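Local atomic coordinates of arginase (RocF) (PDB entry 4G3H), a protein that probably hydrolyses L-arginine to L-ornithine and urea, as a manganese-dependent enzyme that binds two metal ions per subunit. Residues F83-S88 with E300-I305. Sequence-based numbering, arbitrary orientation.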
loop_
_atom_site.group_PDB
_atom_site.type_symbol
_atom_site.label_atom_id
_atom_site.label_comp_id
_atom_site.label_asym_id
_atom_site.label_seq_id
_atom_site.Cartn_x
_atom_site.Cartn_y
_atom_site.Cartn_z
ATOM N N PHE A 83 7.803 -6.549 -13.148
ATOM C CA PHE A 83 7.460 -6.300 -11.750
ATOM C C PHE A 83 7.201 -4.817 -11.499
ATOM O O PHE A 83 8.002 -3.961 -11.882
ATOM C CB PHE A 83 8.582 -6.774 -10.827
ATOM C CG PHE A 83 8.173 -6.852 -9.388
ATOM C CD1 PHE A 83 7.582 -8.005 -8.883
ATOM C CD2 PHE A 83 8.317 -5.752 -8.550
ATOM C CE1 PHE A 83 7.136 -8.059 -7.561
ATOM C CE2 PHE A 83 7.871 -5.796 -7.229
ATOM C CZ PHE A 83 7.281 -6.949 -6.737
ATOM N N PRO A 84 6.078 -4.492 -10.844
ATOM C CA PRO A 84 5.779 -3.085 -10.583
ATOM C C PRO A 84 6.068 -2.577 -9.169
ATOM O O PRO A 84 5.662 -3.186 -8.171
ATOM C CB PRO A 84 4.299 -3.005 -10.910
ATOM C CG PRO A 84 3.798 -4.297 -10.293
ATOM C CD PRO A 84 4.868 -5.321 -10.680
ATOM N N LEU A 85 6.780 -1.461 -9.090
ATOM C CA LEU A 85 7.061 -0.825 -7.807
ATOM C C LEU A 85 6.151 0.400 -7.844
ATOM O O LEU A 85 6.307 1.274 -8.697
ATOM C CB LEU A 85 8.526 -0.404 -7.702
ATOM C CG LEU A 85 8.829 0.425 -6.452
ATOM C CD1 LEU A 85 8.361 -0.303 -5.204
ATOM C CD2 LEU A 85 10.313 0.706 -6.389
ATOM N N ILE A 86 5.202 0.460 -6.920
ATOM C CA ILE A 86 4.232 1.547 -6.903
ATOM C C ILE A 86 4.333 2.549 -5.751
ATOM O O ILE A 86 4.124 2.197 -4.591
ATOM C CB ILE A 86 2.800 0.966 -6.901
ATOM C CG1 ILE A 86 2.656 -0.045 -8.040
ATOM C CG2 ILE A 86 1.777 2.086 -7.046
ATOM C CD1 ILE A 86 1.520 -1.002 -7.846
ATOM N N LEU A 87 4.635 3.712 -6.064
ATOM C CA LEU A 87 4.545 4.818 -5.224
ATOM C C LEU A 87 3.225 5.531 -5.237
ATOM O O LEU A 87 3.048 6.335 -5.902
ATOM C CB LEU A 87 5.768 5.708 -5.264
ATOM C CG LEU A 87 7.110 5.164 -5.591
ATOM C CD1 LEU A 87 8.021 5.915 -6.008
ATOM C CD2 LEU A 87 7.594 4.583 -4.577
ATOM N N SER A 88 2.411 5.113 -4.360
ATOM C CA SER A 88 1.074 5.438 -4.160
ATOM C C SER A 88 0.644 6.822 -3.692
ATOM O O SER A 88 -0.332 7.096 -3.769
ATOM C CB SER A 88 0.304 4.328 -3.562
ATOM O OG SER A 88 0.425 4.200 -2.335
ATOM N N GLU A 300 16.833 3.713 0.850
ATOM C CA GLU A 300 17.437 2.425 1.175
ATOM C C GLU A 300 16.364 1.338 1.186
ATOM O O GLU A 300 16.610 0.212 0.756
ATOM C CB GLU A 300 18.148 2.495 2.527
ATOM C CG GLU A 300 19.464 3.262 2.472
ATOM C CD GLU A 300 20.103 3.448 3.837
ATOM O OE1 GLU A 300 20.188 2.461 4.599
ATOM O OE2 GLU A 300 20.531 4.580 4.139
ATOM N N ILE A 301 15.174 1.680 1.669
ATOM C CA ILE A 301 14.053 0.742 1.685
ATOM C C ILE A 301 13.783 0.358 0.227
ATOM O O ILE A 301 13.611 -0.818 -0.110
ATOM C CB ILE A 301 12.764 1.400 2.242
ATOM C CG1 ILE A 301 13.010 1.973 3.641
ATOM C CG2 ILE A 301 11.629 0.385 2.265
ATOM C CD1 ILE A 301 13.237 0.943 4.707
ATOM N N LEU A 302 13.751 1.369 -0.634
ATOM C CA LEU A 302 13.499 1.161 -2.057
ATOM C C LEU A 302 14.581 0.300 -2.716
ATOM O O LEU A 302 14.254 -0.617 -3.472
ATOM C CB LEU A 302 13.353 2.514 -2.771
ATOM C CG LEU A 302 11.946 3.124 -2.974
ATOM C CD1 LEU A 302 10.891 2.432 -2.107
ATOM C CD2 LEU A 302 11.998 4.617 -2.678
ATOM N N ASP A 303 15.856 0.580 -2.431
ATOM C CA ASP A 303 16.947 -0.227 -2.994
ATOM C C ASP A 303 16.768 -1.691 -2.607
ATOM O O ASP A 303 16.945 -2.588 -3.425
ATOM C CB ASP A 303 18.317 0.222 -2.477
ATOM C CG ASP A 303 18.719 1.587 -2.977
ATOM O OD1 ASP A 303 18.375 1.934 -4.128
ATOM O OD2 ASP A 303 19.400 2.310 -2.217
ATOM N N LEU A 304 16.439 -1.920 -1.341
ATOM C CA LEU A 304 16.238 -3.265 -0.831
ATOM C C LEU A 304 15.105 -3.976 -1.575
ATOM O O LEU A 304 15.235 -5.139 -1.956
ATOM C CB LEU A 304 15.941 -3.201 0.670
ATOM C CG LEU A 304 15.703 -4.496 1.445
ATOM C CD1 LEU A 304 15.987 -4.260 2.910
ATOM C CD2 LEU A 304 14.280 -4.963 1.256
ATOM N N ILE A 305 13.994 -3.279 -1.776
ATOM C CA ILE A 305 12.857 -3.861 -2.484
ATOM C C ILE A 305 13.207 -4.134 -3.940
ATOM O O ILE A 305 12.948 -5.220 -4.468
ATOM C CB ILE A 305 11.648 -2.916 -2.467
ATOM C CG1 ILE A 305 11.193 -2.682 -1.026
ATOM C CG2 ILE A 305 10.532 -3.488 -3.333
ATOM C CD1 ILE A 305 10.084 -1.656 -0.894
#
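Leu85 on strand 84-87 points its isobutyl group at one side of helix 293-309 and splits its methyls between two residues one turn apart, Leu302 and Ile305. CG of Leu85 stands anti to the backbone N (chi1 173°), which sends the fork toward the helix, with CD2 the outstretched methyl. From there CD1 of Leu85 approaches the branch methyl of Ile305, 4.3 Å from its CG2, while CD2 lies 4.5 Å from CG of Leu302. Ile305 presents CG2, not its CG1 arm, to the strand. These are loose van der Waals approaches, and no hydrogen bond crosses between the segments; all three residues are buried. This is one layer boundary of the three-layer alpha/beta/alpha arginase fold, whose parallel sheet runs in the order 2-1-3-8-7-4-5-6. Strand 84-87 is an interior strand, bonded through its backbone to strands 2-8 and 274-280 that flank it. Leu302 and Ile305 also rest on Val279 of the latter, so the helix spans two adjacent strands, while Pro84 and Ile86 face helix 59-78 across the sheet. In Leu302 a chi2 of 14° nearly eclipses CD1 with CA, which brings that methyl forward on the side facing the strand. There Leu87 CD2 comes to 4.6 Å from Leu302 CD1, beyond firm contact, and the methyl positions of Leu87 are themselves doubtful, since its modelled CG-CD bonds are too short.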